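Uncharacterized protein PH0987 (Pyrococcus horikoshii, PDB 2PHC) is of unknown function but belongs to the carboxyltransferase subdomain C and D family and probably binds ATP and acts as a hydrolase. Local coordinates at residues Ala31-Lys36 / Lys71-Arg76; Val90-Glu95 / Glu116-Pro121; Pro132-Leu137 / Gly177-Ile182; Leu187-Pro192 / Pro197-Pro202. All coordinates share one frame; numbering follows the deposited sequence.

Interaction 1 (Ala31-Lys36 / Lys71-Arg76)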
loop_
_atom_site.group_PDB
_atom_site.type_symbol
_atom_site.label_atom_id
_atom_site.label_comp_id
_atom_site.label_asym_id
_atom_site.label_seq_id
_atom_site.Cartn_x
_atom_site.Cartn_y
_atom_site.Cartn_z
ATOM N N ALA A 31 12.954 1.112 -12.160
ATOM C CA ALA A 31 14.286 0.967 -12.636
ATOM C C ALA A 31 14.499 -0.396 -13.161
ATOM O O ALA A 31 15.015 -0.560 -14.205
ATOM C CB ALA A 31 15.268 1.256 -11.603
ATOM N N LYS A 32 14.068 -1.368 -12.408
ATOM C CA LYS A 32 13.902 -2.688 -12.909
ATOM C C LYS A 32 13.130 -2.879 -14.228
ATOM O O LYS A 32 13.459 -3.751 -14.946
ATOM C CB LYS A 32 13.540 -3.692 -11.819
ATOM C CG LYS A 32 14.618 -3.914 -10.771
ATOM C CD LYS A 32 15.477 -5.122 -10.980
ATOM C CE LYS A 32 16.794 -5.021 -10.300
ATOM N NZ LYS A 32 17.446 -6.292 -10.029
ATOM N N ALA A 33 12.142 -2.042 -14.540
ATOM C CA ALA A 33 11.199 -2.289 -15.654
ATOM C C ALA A 33 12.050 -1.799 -16.806
ATOM O O ALA A 33 12.139 -2.425 -17.887
ATOM C CB ALA A 33 9.915 -1.411 -15.524
ATOM N N ILE A 34 12.715 -0.683 -16.591
ATOM C CA ILE A 34 13.608 -0.187 -17.593
ATOM C C ILE A 34 14.748 -1.085 -17.911
ATOM O O ILE A 34 15.099 -1.180 -19.066
ATOM C CB ILE A 34 14.129 1.222 -17.289
ATOM C CG1 ILE A 34 12.948 2.180 -17.329
ATOM C CG2 ILE A 34 15.216 1.673 -18.314
ATOM C CD1 ILE A 34 13.392 3.496 -16.772
ATOM N N GLU A 35 15.378 -1.665 -16.904
ATOM C CA GLU A 35 16.479 -2.632 -17.068
ATOM C C GLU A 35 16.009 -3.929 -17.801
ATOM O O GLU A 35 16.827 -4.624 -18.408
ATOM C CB GLU A 35 17.029 -3.064 -15.699
ATOM C CG GLU A 35 17.740 -1.972 -14.895
ATOM C CD GLU A 35 19.237 -1.758 -15.253
ATOM O OE1 GLU A 35 19.888 -0.894 -14.589
ATOM O OE2 GLU A 35 19.762 -2.424 -16.208
ATOM N N LYS A 36 14.722 -4.277 -17.674
ATOM C CA LYS A 36 14.190 -5.388 -18.403
ATOM C C LYS A 36 14.237 -5.142 -19.933
ATOM O O LYS A 36 14.578 -6.022 -20.645
ATOM C CB LYS A 36 12.747 -5.677 -17.935
ATOM C CG LYS A 36 12.122 -6.938 -18.562
ATOM C CD LYS A 36 10.815 -7.283 -17.876
ATOM C CE LYS A 36 10.394 -8.714 -18.186
ATOM N NZ LYS A 36 8.892 -8.839 -18.007
ATOM N N LYS A 71 7.545 7.897 -20.465
ATOM C CA LYS A 71 6.155 8.123 -20.178
ATOM C C LYS A 71 5.406 6.782 -20.329
ATOM O O LYS A 71 4.466 6.530 -19.599
ATOM C CB LYS A 71 5.594 9.210 -21.101
ATOM C CG LYS A 71 5.546 10.582 -20.513
ATOM C CD LYS A 71 5.506 11.622 -21.623
ATOM C CE LYS A 71 5.817 13.042 -21.023
ATOM N NZ LYS A 71 5.476 14.230 -21.888
ATOM N N ARG A 72 5.890 5.918 -21.234
ATOM C CA ARG A 72 5.185 4.694 -21.668
ATOM C C ARG A 72 5.512 3.542 -20.737
ATOM O O ARG A 72 4.650 2.815 -20.296
ATOM C CB ARG A 72 5.548 4.369 -23.116
ATOM C CG ARG A 72 5.208 5.668 -24.015
ATOM C CD ARG A 72 5.486 5.546 -25.439
ATOM N NE ARG A 72 6.759 4.889 -25.744
ATOM C CZ ARG A 72 7.367 4.961 -26.934
ATOM N NH1 ARG A 72 6.794 5.657 -27.929
ATOM N NH2 ARG A 72 8.516 4.318 -27.122
ATOM N N ILE A 73 6.774 3.413 -20.429
ATOM C CA ILE A 73 7.182 2.475 -19.400
ATOM C C ILE A 73 6.579 2.803 -17.980
ATOM O O ILE A 73 6.140 1.915 -17.352
ATOM C CB ILE A 73 8.721 2.193 -19.560
ATOM C CG1 ILE A 73 9.155 0.914 -18.826
ATOM C CG2 ILE A 73 9.553 3.356 -19.154
ATOM C CD1 ILE A 73 10.279 0.320 -19.491
ATOM N N SER A 74 6.368 4.077 -17.593
ATOM C CA SER A 74 5.690 4.409 -16.354
ATOM C C SER A 74 4.173 4.134 -16.255
ATOM O O SER A 74 3.628 3.860 -15.140
ATOM C CB SER A 74 5.918 5.889 -16.049
ATOM O OG SER A 74 7.203 6.248 -16.476
ATOM N N ALA A 75 3.499 4.295 -17.414
ATOM C CA ALA A 75 2.124 3.892 -17.645
ATOM C C ALA A 75 1.848 2.445 -17.452
ATOM O O ALA A 75 0.848 2.120 -16.874
ATOM C CB ALA A 75 1.639 4.346 -19.114
ATOM N N ARG A 76 2.729 1.604 -17.975
ATOM C CA ARG A 76 2.737 0.184 -17.859
ATOM C C ARG A 76 3.109 -0.402 -16.479
ATOM O O ARG A 76 2.673 -1.516 -16.165
ATOM C CB ARG A 76 3.806 -0.343 -18.860
ATOM C CG ARG A 76 3.359 -0.172 -20.431
ATOM C CD ARG A 76 4.086 -1.134 -21.445
ATOM N NE ARG A 76 5.151 -0.422 -22.172
ATOM C CZ ARG A 76 6.474 -0.650 -22.139
ATOM N NH1 ARG A 76 6.973 -1.666 -21.413
ATOM N NH2 ARG A 76 7.287 0.165 -22.849
#
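I73 extends away from its own helix, CG1 anti to the backbone N (chi1 -162°) and CD1 carried onward by a chi2 of 151°, and this places its terminal methyl against A33 and I34 of the other helix. I34 answers with CG1 set beside its backbone N (chi1 -65°), and the two isoleucine side chains cross at about a right angle. The meeting is one of branch against branch: I34 CG1 lies 3.9 Å from I73 CD1 and 4.0 Å from I73 CG2, which places it against both arms of the fork. On the other flank, A33 CB approaches I73 CG1 at 4.1 Å, while I73 CD1 also rests on the backbone, 3.7 Å from A33 O. All of these are van der Waals distances, and the small A33 is consistent with the CA atoms of I34 and I73 coming to 7.2 Å. Within its own helix, I73 has the guanidinium of R76 lying with one face over its CA. Cutting I73 back to an alanine is likely to leave I34 CG1 and A33 CB without their mate and open a gap between the helices. I34 also touches L70 of helix 63-82 and, with A31, L45 of strand 42-48; the contact therefore joins helix 21-37 to helix 63-82 beside the four-stranded antiparallel sheet that includes that strand.

Interaction 2 (Val90-Glu95 / Glu116-Pro121)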
loop_
_atom_site.group_PDB
_atom_site.type_symbol
_atom_site.label_atom_id
_atom_site.label_comp_id
_atom_site.label_asym_id
_atom_site.label_seq_id
_atom_site.Cartn_x
_atom_site.Cartn_y
_atom_site.Cartn_z
ATOM N N VAL A 90 -13.509 -0.332 4.250
ATOM C CA VAL A 90 -13.371 -0.347 5.684
ATOM C C VAL A 90 -14.231 0.790 6.136
ATOM O O VAL A 90 -13.997 1.925 5.736
ATOM C CB VAL A 90 -11.902 0.043 6.178
ATOM C CG1 VAL A 90 -11.773 -0.010 7.722
ATOM C CG2 VAL A 90 -10.783 -0.851 5.537
ATOM N N ALA A 91 -15.254 0.492 6.936
ATOM C CA ALA A 91 -15.930 1.537 7.800
ATOM C C ALA A 91 -15.093 1.802 9.061
ATOM O O ALA A 91 -15.019 0.980 9.940
ATOM C CB ALA A 91 -17.379 1.085 8.129
ATOM N N TYR A 92 -14.405 2.938 9.096
ATOM C CA TYR A 92 -13.491 3.341 10.198
ATOM C C TYR A 92 -14.255 4.072 11.316
ATOM O O TYR A 92 -15.331 4.663 11.059
ATOM C CB TYR A 92 -12.408 4.312 9.718
ATOM C CG TYR A 92 -11.347 3.803 8.791
ATOM C CD1 TYR A 92 -11.554 3.767 7.415
ATOM C CD2 TYR A 92 -10.103 3.405 9.276
ATOM C CE1 TYR A 92 -10.535 3.289 6.545
ATOM C CE2 TYR A 92 -9.084 2.933 8.408
ATOM C CZ TYR A 92 -9.323 2.896 7.065
ATOM O OH TYR A 92 -8.382 2.428 6.221
ATOM N N GLY A 93 -13.669 4.023 12.520
ATOM C CA GLY A 93 -14.220 4.585 13.756
ATOM C C GLY A 93 -15.566 4.093 14.286
ATOM O O GLY A 93 -16.176 3.174 13.731
ATOM N N GLY A 94 -16.022 4.725 15.383
ATOM C CA GLY A 94 -17.325 4.422 16.000
ATOM C C GLY A 94 -17.346 3.017 16.555
ATOM O O GLY A 94 -16.429 2.585 17.266
ATOM N N GLU A 95 -18.373 2.272 16.199
ATOM C CA GLU A 95 -18.540 0.976 16.783
ATOM C C GLU A 95 -17.664 -0.080 16.137
ATOM O O GLU A 95 -17.314 -1.102 16.743
ATOM C CB GLU A 95 -19.996 0.575 16.703
ATOM C CG GLU A 95 -20.337 -0.419 17.796
ATOM C CD GLU A 95 -20.427 0.166 19.224
ATOM O OE1 GLU A 95 -19.838 1.252 19.558
ATOM O OE2 GLU A 95 -21.102 -0.536 20.025
ATOM N N GLU A 116 -6.723 8.772 7.242
ATOM C CA GLU A 116 -6.044 9.192 6.017
ATOM C C GLU A 116 -4.706 8.500 5.928
ATOM O O GLU A 116 -4.332 8.028 4.876
ATOM C CB GLU A 116 -5.799 10.724 6.011
ATOM C CG GLU A 116 -4.590 11.239 5.167
ATOM C CD GLU A 116 -4.947 11.456 3.675
ATOM O OE1 GLU A 116 -6.157 11.796 3.410
ATOM O OE2 GLU A 116 -4.036 11.282 2.773
ATOM N N ILE A 117 -4.003 8.439 7.061
ATOM C CA ILE A 117 -2.695 7.846 7.188
ATOM C C ILE A 117 -2.760 6.350 7.031
ATOM O O ILE A 117 -1.954 5.783 6.304
ATOM C CB ILE A 117 -2.089 8.232 8.493
ATOM C CG1 ILE A 117 -1.897 9.756 8.496
ATOM C CG2 ILE A 117 -0.732 7.522 8.770
ATOM C CD1 ILE A 117 -1.384 10.270 9.865
ATOM N N HIS A 118 -3.684 5.716 7.726
ATOM C CA HIS A 118 -4.058 4.358 7.450
ATOM C C HIS A 118 -4.493 3.952 6.018
ATOM O O HIS A 118 -4.077 2.896 5.513
ATOM C CB HIS A 118 -5.121 3.856 8.397
ATOM C CG HIS A 118 -5.168 2.388 8.447
ATOM N ND1 HIS A 118 -6.007 1.632 7.643
ATOM C CD2 HIS A 118 -4.409 1.523 9.132
ATOM C CE1 HIS A 118 -5.769 0.355 7.861
ATOM N NE2 HIS A 118 -4.777 0.264 8.732
ATOM N N SER A 119 -5.383 4.710 5.415
ATOM C CA SER A 119 -5.896 4.317 4.125
ATOM C C SER A 119 -5.070 4.890 2.898
ATOM O O SER A 119 -5.334 4.523 1.753
ATOM C CB SER A 119 -7.362 4.718 4.026
ATOM O OG SER A 119 -7.471 6.143 3.838
ATOM N N LYS A 120 -4.055 5.712 3.150
ATOM C CA LYS A 120 -3.225 6.260 2.100
ATOM C C LYS A 120 -2.266 5.209 1.432
ATOM O O LYS A 120 -2.304 5.073 0.243
ATOM C CB LYS A 120 -2.498 7.553 2.592
ATOM C CG LYS A 120 -1.423 8.194 1.633
ATOM C CE LYS A 120 -1.494 7.701 -2.465
ATOM N NZ LYS A 120 -0.914 6.295 -2.395
ATOM N N PRO A 121 -1.479 4.438 2.187
ATOM C CA PRO A 121 -0.572 3.524 1.461
ATOM C C PRO A 121 -1.177 2.374 0.650
ATOM O O PRO A 121 -2.329 1.916 0.850
ATOM C CB PRO A 121 0.324 2.927 2.545
ATOM C CG PRO A 121 0.022 3.733 3.864
ATOM C CD PRO A 121 -1.322 4.377 3.644
#
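Y92 OH and H118 ND1 lie 2.9 Å apart in the one hydrogen bond between strand 85-92 and helix 111-119 that these segments make, and either atom could be the donor. The approach is in plane on both sides: ND1 comes at the edge of the phenol ring, and the phenol oxygen comes at the edge of the imidazole. The rings themselves are neither stacked nor edge-to-face; their centroids are 5.5 Å apart and their planes stand at 71°. In H118 a chi1 of -160° swings the imidazole opposite the amide nitrogen and toward Y92, and a near-perpendicular chi2 of -93° presents ND1. Carbon packing adds to the polar link, with S119 CB 3.3 Å from Y92 OH. The hydroxyl of S119 is engaged elsewhere, bonded to I115 O one turn back in its helix, so S119 meets the tyrosine through carbon. From within the strand, V90 CG1 sits 3.6 Å above the phenol plane, over its centre, and restricts the ring from that face. The contact thus packs helix 111-119 against strand 85-92 of the seven-stranded sheet. Strand 205-211 supplies further packing, F208 against both Y92 and the H118 ring, and P210 against Y92 and S119. At its other nitrogen, H118 NE2 is hydrogen-bonded to T168 OG1. The imidazole of this buried histidine is thus held by neutral hydroxyl groups, each able to give or to accept a proton, and with both ring nitrogens engaged, rotation about chi2 is probably restricted.

Interaction 3 (Pro132-Leu137 / Gly177-Ile182)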
loop_
_atom_site.group_PDB
_atom_site.type_symbol
_atom_site.label_atom_id
_atom_site.label_comp_id
_atom_site.label_asym_id
_atom_site.label_seq_id
_atom_site.Cartn_x
_atom_site.Cartn_y
_atom_site.Cartn_z
ATOM N N PRO A 132 -7.886 -19.256 12.554
ATOM C CA PRO A 132 -8.891 -18.412 12.024
ATOM C C PRO A 132 -8.119 -17.668 10.997
ATOM O O PRO A 132 -6.950 -17.457 11.096
ATOM C CB PRO A 132 -9.294 -17.603 13.227
ATOM C CG PRO A 132 -8.079 -17.619 14.069
ATOM C CD PRO A 132 -7.672 -19.004 13.962
ATOM N N GLY A 133 -8.763 -17.337 9.941
ATOM C CA GLY A 133 -8.077 -16.413 8.995
ATOM C C GLY A 133 -7.590 -15.053 9.559
ATOM O O GLY A 133 -8.301 -14.360 10.234
ATOM N N PHE A 134 -6.379 -14.667 9.190
ATOM C CA PHE A 134 -5.842 -13.325 9.457
ATOM C C PHE A 134 -5.006 -12.948 8.195
ATOM O O PHE A 134 -4.348 -13.806 7.640
ATOM C CB PHE A 134 -4.971 -13.355 10.739
ATOM C CG PHE A 134 -4.618 -11.952 11.278
ATOM C CD1 PHE A 134 -5.463 -11.259 12.146
ATOM C CD2 PHE A 134 -3.511 -11.306 10.847
ATOM C CE1 PHE A 134 -5.165 -9.983 12.528
ATOM C CE2 PHE A 134 -3.187 -10.037 11.261
ATOM C CZ PHE A 134 -4.017 -9.376 12.098
ATOM N N ALA A 135 -5.073 -11.694 7.736
ATOM C CA ALA A 135 -4.163 -11.169 6.728
ATOM C C ALA A 135 -3.192 -10.173 7.317
ATOM O O ALA A 135 -3.563 -9.248 8.027
ATOM C CB ALA A 135 -4.925 -10.524 5.655
ATOM N N TYR A 136 -1.929 -10.348 6.978
ATOM C CA TYR A 136 -0.869 -9.649 7.638
ATOM C C TYR A 136 -0.320 -8.835 6.549
ATOM O O TYR A 136 -0.118 -9.372 5.450
ATOM C CB TYR A 136 0.205 -10.610 8.064
ATOM C CG TYR A 136 -0.140 -11.509 9.198
ATOM C CD1 TYR A 136 0.320 -11.227 10.516
ATOM C CD2 TYR A 136 -0.772 -12.706 8.957
ATOM C CE1 TYR A 136 0.079 -12.097 11.543
ATOM C CE2 TYR A 136 -0.992 -13.580 9.960
ATOM C CZ TYR A 136 -0.576 -13.253 11.274
ATOM O OH TYR A 136 -0.832 -14.165 12.291
ATOM N N LEU A 137 -0.057 -7.564 6.828
ATOM C CA LEU A 137 0.216 -6.559 5.756
ATOM C C LEU A 137 1.463 -5.806 6.130
ATOM O O LEU A 137 1.874 -5.872 7.289
ATOM C CB LEU A 137 -0.898 -5.534 5.502
ATOM C CG LEU A 137 -2.292 -5.983 5.206
ATOM C CD1 LEU A 137 -3.142 -4.725 5.130
ATOM C CD2 LEU A 137 -2.545 -6.945 4.006
ATOM N N GLY A 177 -8.115 -11.537 20.012
ATOM C CA GLY A 177 -6.968 -10.758 19.579
ATOM C C GLY A 177 -6.805 -9.520 20.405
ATOM O O GLY A 177 -7.789 -8.965 20.887
ATOM N N GLY A 178 -5.562 -9.083 20.595
ATOM C CA GLY A 178 -5.403 -7.849 21.274
ATOM C C GLY A 178 -4.914 -6.673 20.454
ATOM O O GLY A 178 -4.320 -5.837 21.079
ATOM N N TRP A 179 -5.182 -6.651 19.119
ATOM C CA TRP A 179 -4.729 -5.610 18.161
ATOM C C TRP A 179 -5.651 -4.410 18.362
ATOM O O TRP A 179 -6.782 -4.610 18.762
ATOM C CB TRP A 179 -4.834 -6.086 16.659
ATOM C CG TRP A 179 -3.654 -6.991 16.217
ATOM C CD1 TRP A 179 -3.067 -7.968 16.982
ATOM C CD2 TRP A 179 -2.901 -6.983 14.962
ATOM N NE1 TRP A 179 -2.005 -8.554 16.329
ATOM C CE2 TRP A 179 -1.883 -7.986 15.080
ATOM C CE3 TRP A 179 -2.976 -6.251 13.777
ATOM C CZ2 TRP A 179 -0.954 -8.257 14.052
ATOM C CZ3 TRP A 179 -1.994 -6.524 12.728
ATOM C CH2 TRP A 179 -1.024 -7.528 12.897
ATOM N N ARG A 180 -5.183 -3.182 18.093
ATOM C CA ARG A 180 -6.034 -1.988 18.222
ATOM C C ARG A 180 -6.926 -1.946 17.061
ATOM O O ARG A 180 -6.448 -1.717 15.960
ATOM C CB ARG A 180 -5.222 -0.667 18.326
ATOM C CG ARG A 180 -4.366 -0.611 19.570
ATOM C CD ARG A 180 -5.098 -0.549 20.973
ATOM N NE ARG A 180 -4.056 -0.608 22.038
ATOM C CZ ARG A 180 -4.264 -0.259 23.321
ATOM N NH1 ARG A 180 -5.471 0.192 23.731
ATOM N NH2 ARG A 180 -3.271 -0.316 24.170
ATOM N N ILE A 181 -8.220 -2.143 17.288
ATOM C CA ILE A 181 -9.198 -2.175 16.195
ATOM C C ILE A 181 -9.754 -0.798 15.806
ATOM O O ILE A 181 -10.379 -0.138 16.647
ATOM C CB ILE A 181 -10.337 -3.120 16.493
ATOM C CG1 ILE A 181 -9.820 -4.493 17.019
ATOM C CG2 ILE A 181 -11.240 -3.201 15.322
ATOM C CD1 ILE A 181 -8.818 -5.322 16.009
ATOM N N ILE A 182 -9.573 -0.414 14.527
ATOM C CA ILE A 182 -9.820 0.951 13.979
ATOM C C ILE A 182 -10.947 0.979 12.921
ATOM O O ILE A 182 -11.366 2.023 12.477
ATOM C CB ILE A 182 -8.482 1.627 13.441
ATOM C CG1 ILE A 182 -7.927 0.956 12.142
ATOM C CG2 ILE A 182 -7.376 1.666 14.531
ATOM C CD1 ILE A 182 -6.847 1.863 11.403
#
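F134 sets the CZ corner of its ring over one face of the six-membered ring of W179, and the tight part of this contact is confined to that meeting. CZ stands 3.4 Å above the indole plane, offset toward the rim, and is 3.6 Å from both W179 CZ3 and W179 CH2. With ring planes at 68° and centroids 4.7 Å apart, the pair is T-shaped (edge-to-face), F134 giving the edge. A chi1 of -167° points the F134 ring away from its own amide nitrogen and across toward the tryptophan. Beyond the two rings the contact is loose: the nearest CA atoms, those of F134 and G177, are 10.5 Å apart, and both rings remain partly exposed at the surface. F134 CD2 lies over one face of the Y136 ring, two residues along the strand. Replacing W179 by an alanine would probably strip the F134 edge of its aromatic face and leave that ring freer to turn. F134 also meets Y171 edge-to-face, and W179 touches A164 and Q167. The result is an aromatic cluster spanning strands 134-138 and 167-171 and the loop just before strand 180-184, on a mixed seven-stranded sheet whose first and last strands also pair, consistent with a cyclophilin-like fold.

Interaction 4 (Leu187-Pro192 / Pro197-Pro202)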
loop_
_atom_site.group_PDB
_atom_site.type_symbol
_atom_site.label_atom_id
_atom_site.label_comp_id
_atom_site.label_asym_id
_atom_site.label_seq_id
_atom_site.Cartn_x
_atom_site.Cartn_y
_atom_site.Cartn_z
ATOM N N LEU A 187 -17.055 -6.987 3.455
ATOM C CA LEU A 187 -16.781 -8.153 2.624
ATOM C C LEU A 187 -16.406 -9.383 3.442
ATOM O O LEU A 187 -15.742 -9.273 4.497
ATOM C CB LEU A 187 -15.620 -7.840 1.711
ATOM C CG LEU A 187 -15.719 -6.572 0.850
ATOM C CD1 LEU A 187 -14.349 -6.255 0.334
ATOM C CD2 LEU A 187 -16.671 -6.774 -0.337
ATOM N N ARG A 188 -16.815 -10.564 2.955
ATOM C CA ARG A 188 -16.362 -11.812 3.556
ATOM C C ARG A 188 -15.050 -12.101 2.854
ATOM O O ARG A 188 -15.023 -12.720 1.761
ATOM C CB ARG A 188 -17.337 -12.916 3.323
ATOM C CG ARG A 188 -17.070 -14.125 4.163
ATOM C CD ARG A 188 -18.162 -15.190 3.964
ATOM N NE ARG A 188 -17.720 -16.466 4.525
ATOM C CZ ARG A 188 -18.519 -17.503 4.731
ATOM N NH1 ARG A 188 -19.803 -17.412 4.418
ATOM N NH2 ARG A 188 -18.031 -18.626 5.241
ATOM N N THR A 189 -13.958 -11.673 3.506
ATOM C CA THR A 189 -12.609 -11.748 2.904
ATOM C C THR A 189 -12.011 -13.160 2.781
ATOM O O THR A 189 -11.190 -13.435 1.885
ATOM C CB THR A 189 -11.613 -10.764 3.596
ATOM O OG1 THR A 189 -11.510 -11.086 4.986
ATOM C CG2 THR A 189 -12.059 -9.270 3.398
ATOM N N PHE A 190 -12.404 -14.055 3.675
ATOM C CA PHE A 190 -12.028 -15.466 3.604
ATOM C C PHE A 190 -13.311 -16.324 3.577
ATOM O O PHE A 190 -14.210 -16.222 4.412
ATOM C CB PHE A 190 -11.082 -15.921 4.797
ATOM C CG PHE A 190 -9.634 -15.324 4.794
ATOM C CD1 PHE A 190 -8.545 -16.128 5.157
ATOM C CD2 PHE A 190 -9.380 -13.954 4.539
ATOM C CE1 PHE A 190 -7.214 -15.586 5.238
ATOM C CE2 PHE A 190 -8.081 -13.386 4.602
ATOM C CZ PHE A 190 -7.015 -14.219 5.006
ATOM N N ASN A 191 -13.399 -17.239 2.658
ATOM C CA ASN A 191 -14.672 -17.919 2.498
ATOM C C ASN A 191 -14.336 -19.247 2.015
ATOM O O ASN A 191 -14.030 -19.353 0.855
ATOM C CB ASN A 191 -15.572 -17.196 1.485
ATOM C CG ASN A 191 -16.962 -17.819 1.397
ATOM O OD1 ASN A 191 -17.178 -18.958 1.827
ATOM N ND2 ASN A 191 -17.894 -17.093 0.787
ATOM N N PRO A 192 -14.320 -20.276 2.913
ATOM C CA PRO A 192 -13.943 -21.617 2.398
ATOM C C PRO A 192 -15.065 -21.979 1.373
ATOM O O PRO A 192 -16.149 -21.353 1.373
ATOM C CB PRO A 192 -13.916 -22.497 3.679
ATOM C CG PRO A 192 -14.994 -21.871 4.565
ATOM C CD PRO A 192 -14.730 -20.331 4.324
ATOM N N PRO A 197 -10.156 -19.122 -1.702
ATOM C CA PRO A 197 -10.820 -18.895 -0.444
ATOM C C PRO A 197 -10.492 -17.633 0.305
ATOM O O PRO A 197 -11.158 -17.407 1.274
ATOM C CB PRO A 197 -10.415 -20.095 0.390
ATOM C CG PRO A 197 -9.156 -20.535 -0.155
ATOM C CD PRO A 197 -9.131 -20.159 -1.620
ATOM N N SER A 198 -9.463 -16.855 -0.068
ATOM C CA SER A 198 -9.285 -15.457 0.460
ATOM C C SER A 198 -9.327 -14.519 -0.764
ATOM O O SER A 198 -8.830 -14.903 -1.812
ATOM C CB SER A 198 -7.936 -15.281 1.188
ATOM O OG SER A 198 -6.911 -15.955 0.451
ATOM N N ILE A 199 -9.835 -13.308 -0.631
ATOM C CA ILE A 199 -9.830 -12.351 -1.764
ATOM C C ILE A 199 -8.443 -11.799 -2.072
ATOM O O ILE A 199 -8.222 -11.066 -3.027
ATOM C CB ILE A 199 -10.823 -11.170 -1.587
ATOM C CG1 ILE A 199 -10.690 -10.487 -0.261
ATOM C CG2 ILE A 199 -12.234 -11.683 -1.484
ATOM C CD1 ILE A 199 -11.699 -9.267 -0.178
ATOM N N VAL A 200 -7.298 -11.884 -1.517
ATOM C CA VAL A 200 -5.968 -11.324 -1.620
ATOM C C VAL A 200 -5.132 -12.514 -1.439
ATOM O O VAL A 200 -5.498 -13.460 -0.699
ATOM C CB VAL A 200 -5.845 -10.232 -0.473
ATOM C CG1 VAL A 200 -6.861 -8.974 -0.540
ATOM C CG2 VAL A 200 -5.338 -10.814 0.900
ATOM N N LEU A 201 -4.139 -12.637 -1.925
ATOM C CA LEU A 201 -3.133 -13.670 -1.778
ATOM C C LEU A 201 -1.783 -13.008 -1.545
ATOM O O LEU A 201 -1.604 -11.892 -1.970
ATOM C CB LEU A 201 -3.177 -14.593 -3.014
ATOM C CG LEU A 201 -4.343 -15.589 -3.129
ATOM C CD1 LEU A 201 -4.329 -16.143 -4.517
ATOM C CD2 LEU A 201 -4.154 -16.749 -2.111
ATOM N N PRO A 202 -0.845 -13.693 -0.840
ATOM C CA PRO A 202 0.482 -13.091 -0.693
ATOM C C PRO A 202 1.055 -12.497 -2.030
ATOM O O PRO A 202 1.053 -13.176 -3.102
ATOM C CB PRO A 202 1.373 -14.259 -0.116
ATOM C CG PRO A 202 0.389 -15.124 0.719
ATOM C CD PRO A 202 -0.945 -15.033 -0.202
#
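T189 and I199 meet first through their backbones, I199 N donating to T189 O at 2.9 Å and lying in the carbonyl plane. Two residues along, N191 N donates to P197 O at a short 2.6 Å, this donor tilted 17° from the carbonyl plane. Between these bonds F190 and S198 form a non-hydrogen-bonded antiparallel pair whose CA atoms are 4.2 Å apart, and each CA also makes a CA-H...O contact, S198 CA to T189 O and F190 CA to P197 O. Side chains reinforce the pairing. S198 CB sits 3.8 Å from the centroid of the F190 ring, 6° off its normal, a CH-pi contact over the face. I199 turns CG1 between its backbone N and carbonyl carbon (chi1 50°), which brings CD1 within 3.6 Å of T189 CG2 and 4.0 Å of L187 CD1. The arrangement is a single beta bridge that ties together the two limbs of the long loop between strands 180-184 and 205-211 of the seven-stranded sheet, consistent with the cyclophilin-like fold of the family. Further out, W170 NE1 donates to T189 OG1, which is consistent with a fixed threonine rotation, its methyl meeting I199. The F190 ring packs against W170, A172 and F130, and L128 touches both F190 and S198. V200 reaches I86 and I88 of strand 85-92, and beyond it L201 N is bonded to D204 OD2.

Overall arrangement
The four contacts follow one another along the chain without overlap. Interaction 1 stands by itself, its centre about 31 to 35 Å from the others, in the helical layer beside the four-stranded antiparallel sheet; helix 63-82 then leads directly into strand 85-92, where interaction 2 begins. Interactions 2, 3 and 4 involve the seven-stranded sheet, its loops and helix 111-119. Interactions 2 and 3 have centres about 14 Å apart and share neighbouring strands 85-92 and 180-184, with G93 N 3.1 Å from I182 O, a probable hydrogen bond. Interactions 3 and 4, also about 14 Å apart, touch where F190 packs against G133 and F134. Interaction 3 thus links the contacts around the large sheet.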